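Local structure of hemolysin-related protein (Vibrio cholerae serotype O1, 6MLT) at residues A[108-122]-A[125-138]. The protein is a secreted, metal-binding protein of the biofilm matrix that probably binds carbohydrate and takes part in biofilm adhesion. Numbering follows the deposited sequence.
Sequences DGLIEIVSTSALTPY and ILDHQGNIKKQLLK. With NA (sodium ion), chain D.
The imidazole of His128 lies between Leu110 CD2 over one face and Gln129 CG over the other, each nearer the margin of the ring than its centre; a water beside the CD2 edge is bonded to His128 N and Ile111 O, not to the ring, whose ND1 is hydrogen-bonded to Leu40. At the far end of the contact Leu137 CD1 makes an off-centre CH-pi contact with the Tyr122 ring, 4.2 Å from the centroid, while the backbone of Leu136 meets that ring's edge. The Gln135 side chain crosses Tyr122 at about a right angle, its amide directed to Asn124. Lys133, with CG anti to the backbone N (chi1 177°) and an extended chain, hydrogen-bonds through NZ to Glu112 OE2 (2.7 Å), from above the carboxylate plane, as part of a salt bridge; further salt bridges join NZ to Asp108 OD2 (3.2 Å) and Asp106 OD2. The sodium ion is held by both Glu112 carboxylate oxygens, Asp108 OD1, Leu110 O, Asp104 and Asp106; paired with three of these carboxylates, the lysine probably offsets part of their charge. Lys138 bends at chi3 (-66°), and its NZ donates to Thr116 OG1 and Thr120 O (2.8 Å each) and is also hydrogen-bonded to Ser145 OG. Ile113 and Leu126 form an antiparallel hydrogen-bonded pair. The two segments belong to a four-stranded antiparallel sheet, ordered 101-103, 112-115, 122-126, 132-137, consistent with an FG-GAP-type beta-propeller blade; Ile73 of strand 71-76 packs on Leu126, and Tyr169 of strand 167-170 on Leu136.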
loop_
_atom_site.group_PDB
_atom_site.type_symbol
_atom_site.label_atom_id
_atom_site.label_comp_id
_atom_site.label_asym_id
_atom_site.label_seq_id
_atom_site.Cartn_x
_atom_site.Cartn_y
_atom_site.Cartn_z
ATOM N N ASP A 108 2.327 -16.575 19.944
ATOM C CA ASP A 108 1.536 -17.410 20.840
ATOM C C ASP A 108 0.042 -17.326 20.549
ATOM O O ASP A 108 -0.755 -17.903 21.296
ATOM C CB ASP A 108 1.820 -17.045 22.307
ATOM C CG ASP A 108 1.262 -15.687 22.711
ATOM O OD1 ASP A 108 0.722 -14.961 21.850
ATOM O OD2 ASP A 108 1.368 -15.352 23.913
ATOM N N GLY A 109 -0.352 -16.645 19.474
ATOM C CA GLY A 109 -1.746 -16.510 19.109
ATOM C C GLY A 109 -2.477 -15.358 19.765
ATOM O O GLY A 109 -3.691 -15.219 19.557
ATOM N N LEU A 110 -1.788 -14.530 20.543
ATOM C CA LEU A 110 -2.400 -13.432 21.274
ATOM C C LEU A 110 -1.706 -12.128 20.908
ATOM O O LEU A 110 -0.492 -12.095 20.684
ATOM C CB LEU A 110 -2.308 -13.661 22.785
ATOM C CG LEU A 110 -2.946 -14.961 23.281
ATOM C CD1 LEU A 110 -2.586 -15.208 24.733
ATOM C CD2 LEU A 110 -4.452 -14.912 23.096
ATOM N N ILE A 111 -2.485 -11.052 20.881
ATOM C CA ILE A 111 -1.999 -9.737 20.475
ATOM C C ILE A 111 -1.215 -9.102 21.613
ATOM O O ILE A 111 -1.656 -9.114 22.769
ATOM C CB ILE A 111 -3.183 -8.840 20.066
ATOM C CG1 ILE A 111 -3.844 -9.351 18.781
ATOM C CG2 ILE A 111 -2.740 -7.370 19.922
ATOM C CD1 ILE A 111 -3.002 -9.188 17.546
ATOM N N GLU A 112 -0.066 -8.510 21.278
ATOM C CA GLU A 112 0.678 -7.619 22.160
ATOM C C GLU A 112 0.506 -6.174 21.699
ATOM O O GLU A 112 0.327 -5.906 20.510
ATOM C CB GLU A 112 2.174 -7.961 22.180
ATOM C CG GLU A 112 2.544 -9.157 23.052
ATOM C CD GLU A 112 2.331 -10.490 22.361
ATOM O OE1 GLU A 112 2.640 -10.592 21.153
ATOM O OE2 GLU A 112 1.854 -11.439 23.027
ATOM N N ILE A 113 0.595 -5.241 22.645
ATOM C CA ILE A 113 0.346 -3.823 22.391
ATOM C C ILE A 113 1.594 -3.042 22.778
ATOM O O ILE A 113 2.004 -3.070 23.943
ATOM C CB ILE A 113 -0.875 -3.321 23.175
ATOM C CG1 ILE A 113 -2.102 -4.158 22.807
ATOM C CG2 ILE A 113 -1.117 -1.840 22.905
ATOM C CD1 ILE A 113 -3.261 -3.974 23.747
ATOM N N VAL A 114 2.175 -2.324 21.817
ATOM C CA VAL A 114 3.453 -1.638 21.996
ATOM C C VAL A 114 3.195 -0.144 22.120
ATOM O O VAL A 114 2.485 0.444 21.294
ATOM C CB VAL A 114 4.416 -1.919 20.828
ATOM C CG1 VAL A 114 5.813 -1.396 21.150
ATOM C CG2 VAL A 114 4.459 -3.398 20.506
ATOM N N SER A 115 3.782 0.475 23.141
ATOM C CA SER A 115 3.605 1.908 23.350
ATOM C C SER A 115 4.704 2.429 24.263
ATOM O O SER A 115 5.460 1.660 24.865
ATOM C CB SER A 115 2.234 2.214 23.957
ATOM O OG SER A 115 2.224 1.933 25.344
ATOM N N THR A 116 4.762 3.754 24.384
ATOM C CA THR A 116 5.622 4.390 25.372
ATOM C C THR A 116 5.056 5.770 25.688
ATOM O O THR A 116 4.058 6.208 25.103
ATOM C CB THR A 116 7.074 4.466 24.883
ATOM O OG1 THR A 116 7.942 4.774 25.987
ATOM C CG2 THR A 116 7.235 5.520 23.794
ATOM N N SER A 117 5.699 6.444 26.639
ATOM C CA SER A 117 5.393 7.826 26.973
ATOM C C SER A 117 6.692 8.541 27.307
ATOM O O SER A 117 7.752 7.924 27.427
ATOM C CB SER A 117 4.428 7.918 28.161
ATOM O OG SER A 117 5.154 7.838 29.376
ATOM N N ALA A 118 6.598 9.859 27.480
ATOM C CA ALA A 118 7.754 10.631 27.907
ATOM C C ALA A 118 8.056 10.442 29.383
ATOM O O ALA A 118 9.089 10.927 29.852
ATOM C CB ALA A 118 7.529 12.115 27.612
ATOM N N LEU A 119 7.179 9.759 30.118
ATOM C CA LEU A 119 7.301 9.602 31.558
ATOM C C LEU A 119 7.963 8.290 31.961
ATOM O O LEU A 119 8.210 8.087 33.153
ATOM C CB LEU A 119 5.912 9.680 32.213
ATOM C CG LEU A 119 5.029 10.848 31.761
ATOM C CD1 LEU A 119 3.677 10.788 32.456
ATOM C CD2 LEU A 119 5.700 12.182 32.028
ATOM N N THR A 120 8.230 7.396 31.010
ATOM C CA THR A 120 8.832 6.102 31.288
ATOM C C THR A 120 10.118 5.936 30.485
ATOM O O THR A 120 10.224 6.449 29.365
ATOM C CB THR A 120 7.882 4.942 30.948
ATOM O OG1 THR A 120 8.543 3.690 31.158
ATOM C CG2 THR A 120 7.447 4.997 29.503
ATOM N N PRO A 121 11.111 5.225 31.019
ATOM C CA PRO A 121 12.311 4.913 30.231
ATOM C C PRO A 121 12.176 3.690 29.338
ATOM O O PRO A 121 13.159 3.306 28.697
ATOM C CB PRO A 121 13.378 4.685 31.313
ATOM C CG PRO A 121 12.636 4.241 32.505
ATOM C CD PRO A 121 11.263 4.851 32.437
ATOM N N TYR A 122 10.988 3.091 29.260
ATOM C CA TYR A 122 10.783 1.826 28.568
ATOM C C TYR A 122 9.757 1.949 27.453
ATOM O O TYR A 122 8.781 2.697 27.556
ATOM C CB TYR A 122 10.317 0.724 29.544
ATOM C CG TYR A 122 11.426 0.329 30.471
ATOM C CD1 TYR A 122 12.456 -0.486 30.030
ATOM C CD2 TYR A 122 11.482 0.817 31.771
ATOM C CE1 TYR A 122 13.497 -0.820 30.854
ATOM C CE2 TYR A 122 12.526 0.488 32.606
ATOM C CZ TYR A 122 13.532 -0.334 32.140
ATOM O OH TYR A 122 14.586 -0.668 32.955
ATOM N N ILE A 125 5.349 -3.253 26.464
ATOM C CA ILE A 125 4.650 -4.209 25.626
ATOM C C ILE A 125 3.646 -4.940 26.507
ATOM O O ILE A 125 4.033 -5.699 27.405
ATOM C CB ILE A 125 5.620 -5.175 24.935
ATOM C CG1 ILE A 125 6.651 -4.356 24.140
ATOM C CG2 ILE A 125 4.853 -6.141 24.033
ATOM C CD1 ILE A 125 7.704 -5.172 23.422
ATOM N N LEU A 126 2.360 -4.697 26.261
ATOM C CA LEU A 126 1.283 -5.291 27.042
ATOM C C LEU A 126 0.767 -6.555 26.367
ATOM O O LEU A 126 0.817 -6.687 25.138
ATOM C CB LEU A 126 0.121 -4.312 27.203
ATOM C CG LEU A 126 0.446 -2.887 27.654
ATOM C CD1 LEU A 126 -0.842 -2.089 27.797
ATOM C CD2 LEU A 126 1.211 -2.895 28.955
ATOM N N ASP A 127 0.248 -7.476 27.183
ATOM C CA ASP A 127 -0.525 -8.595 26.666
ATOM C C ASP A 127 -1.946 -8.129 26.354
ATOM O O ASP A 127 -2.312 -6.969 26.576
ATOM C CB ASP A 127 -0.502 -9.776 27.644
ATOM C CG ASP A 127 -1.234 -9.500 28.977
ATOM O OD1 ASP A 127 -2.115 -8.612 29.061
ATOM O OD2 ASP A 127 -0.917 -10.217 29.954
ATOM N N HIS A 128 -2.765 -9.049 25.835
ATOM C CA HIS A 128 -4.086 -8.682 25.325
ATOM C C HIS A 128 -5.058 -8.281 26.428
ATOM O O HIS A 128 -6.158 -7.810 26.119
ATOM C CB HIS A 128 -4.678 -9.838 24.508
ATOM C CG HIS A 128 -5.093 -11.014 25.338
ATOM N ND1 HIS A 128 -6.410 -11.282 25.642
ATOM C CD2 HIS A 128 -4.365 -11.986 25.935
ATOM C CE1 HIS A 128 -6.477 -12.373 26.385
ATOM N NE2 HIS A 128 -5.250 -12.821 26.577
ATOM N N GLN A 129 -4.687 -8.451 27.689
ATOM C CA GLN A 129 -5.506 -8.033 28.814
ATOM C C GLN A 129 -5.056 -6.707 29.415
ATOM O O GLN A 129 -5.626 -6.272 30.419
ATOM C CB GLN A 129 -5.498 -9.126 29.889
ATOM C CG GLN A 129 -6.109 -10.431 29.404
ATOM C CD GLN A 129 -6.041 -11.544 30.441
ATOM O OE1 GLN A 129 -5.048 -11.688 31.153
ATOM N NE2 GLN A 129 -7.097 -12.335 30.525
ATOM N N GLY A 130 -4.052 -6.059 28.827
ATOM C CA GLY A 130 -3.594 -4.770 29.299
ATOM C C GLY A 130 -2.508 -4.824 30.346
ATOM O O GLY A 130 -2.183 -3.783 30.931
ATOM N N ASN A 131 -1.934 -5.995 30.604
ATOM C CA ASN A 131 -0.900 -6.145 31.612
ATOM C C ASN A 131 0.477 -6.193 30.964
ATOM O O ASN A 131 0.653 -6.729 29.866
ATOM C CB ASN A 131 -1.135 -7.408 32.433
ATOM C CG ASN A 131 -2.347 -7.291 33.319
ATOM O OD1 ASN A 131 -2.510 -6.299 34.036
ATOM N ND2 ASN A 131 -3.225 -8.278 33.253
ATOM N N ILE A 132 1.460 -5.643 31.677
ATOM C CA ILE A 132 2.814 -5.570 31.151
ATOM C C ILE A 132 3.343 -6.975 30.917
ATOM O O ILE A 132 3.200 -7.864 31.763
ATOM C CB ILE A 132 3.723 -4.781 32.109
ATOM C CG1 ILE A 132 5.119 -4.611 31.508
ATOM C CG2 ILE A 132 3.823 -5.485 33.461
ATOM C CD1 ILE A 132 5.140 -3.757 30.251
ATOM N N LYS A 133 3.961 -7.177 29.761
ATOM C CA LYS A 133 4.553 -8.453 29.384
ATOM C C LYS A 133 6.046 -8.333 29.129
ATOM O O LYS A 133 6.822 -9.152 29.633
ATOM C CB LYS A 133 3.840 -8.998 28.136
ATOM C CG LYS A 133 4.402 -10.301 27.593
ATOM C CD LYS A 133 3.474 -10.871 26.530
ATOM C CE LYS A 133 4.090 -12.050 25.808
ATOM N NZ LYS A 133 3.061 -12.828 25.059
ATOM N N LYS A 134 6.468 -7.331 28.358
ATOM C CA LYS A 134 7.881 -7.057 28.145
ATOM C C LYS A 134 8.125 -5.560 28.224
ATOM O O LYS A 134 7.225 -4.742 27.997
ATOM C CB LYS A 134 8.380 -7.578 26.790
ATOM C CG LYS A 134 8.470 -9.085 26.691
ATOM C CD LYS A 134 9.489 -9.521 25.632
ATOM C CE LYS A 134 10.923 -9.282 26.104
ATOM N NZ LYS A 134 11.930 -9.835 25.166
ATOM N N GLN A 135 9.367 -5.213 28.553
ATOM C CA GLN A 135 9.834 -3.838 28.525
ATOM C C GLN A 135 11.195 -3.800 27.849
ATOM O O GLN A 135 12.025 -4.692 28.050
ATOM C CB GLN A 135 9.915 -3.245 29.937
ATOM C CG GLN A 135 8.550 -3.079 30.593
ATOM C CD GLN A 135 8.631 -2.472 31.976
ATOM O OE1 GLN A 135 9.196 -3.066 32.888
ATOM N NE2 GLN A 135 8.065 -1.282 32.139
ATOM N N LEU A 136 11.406 -2.774 27.030
ATOM C CA LEU A 136 12.670 -2.553 26.333
ATOM C C LEU A 136 13.159 -1.154 26.677
ATOM O O LEU A 136 12.439 -0.173 26.463
ATOM C CB LEU A 136 12.512 -2.693 24.819
ATOM C CG LEU A 136 11.706 -3.884 24.298
ATOM C CD1 LEU A 136 11.533 -3.772 22.790
ATOM C CD2 LEU A 136 12.363 -5.205 24.673
ATOM N N LEU A 137 14.372 -1.065 27.216
ATOM C CA LEU A 137 14.924 0.225 27.608
ATOM C C LEU A 137 15.159 1.093 26.379
ATOM O O LEU A 137 15.793 0.659 25.412
ATOM C CB LEU A 137 16.232 0.019 28.361
ATOM C CG LEU A 137 16.895 1.263 28.960
ATOM C CD1 LEU A 137 16.057 1.822 30.096
ATOM C CD2 LEU A 137 18.309 0.938 29.439
ATOM N N LYS A 138 14.669 2.329 26.426
ATOM C CA LYS A 138 14.717 3.201 25.266
ATOM C C LYS A 138 16.089 3.851 25.112
ATOM O O LYS A 138 16.863 3.988 26.065
ATOM C CB LYS A 138 13.646 4.288 25.370
ATOM C CG LYS A 138 12.225 3.760 25.226
ATOM C CD LYS A 138 11.187 4.867 25.211
ATOM C CE LYS A 138 11.123 5.583 26.544
ATOM N NZ LYS A 138 10.014 6.590 26.570
HETATM NA NA NA D . 1.590 -12.870 21.234
HETATM O O HOH W 1 0.087 -13.252 25.509
HETATM O O HOH W 2 -1.026 -11.105 24.648
#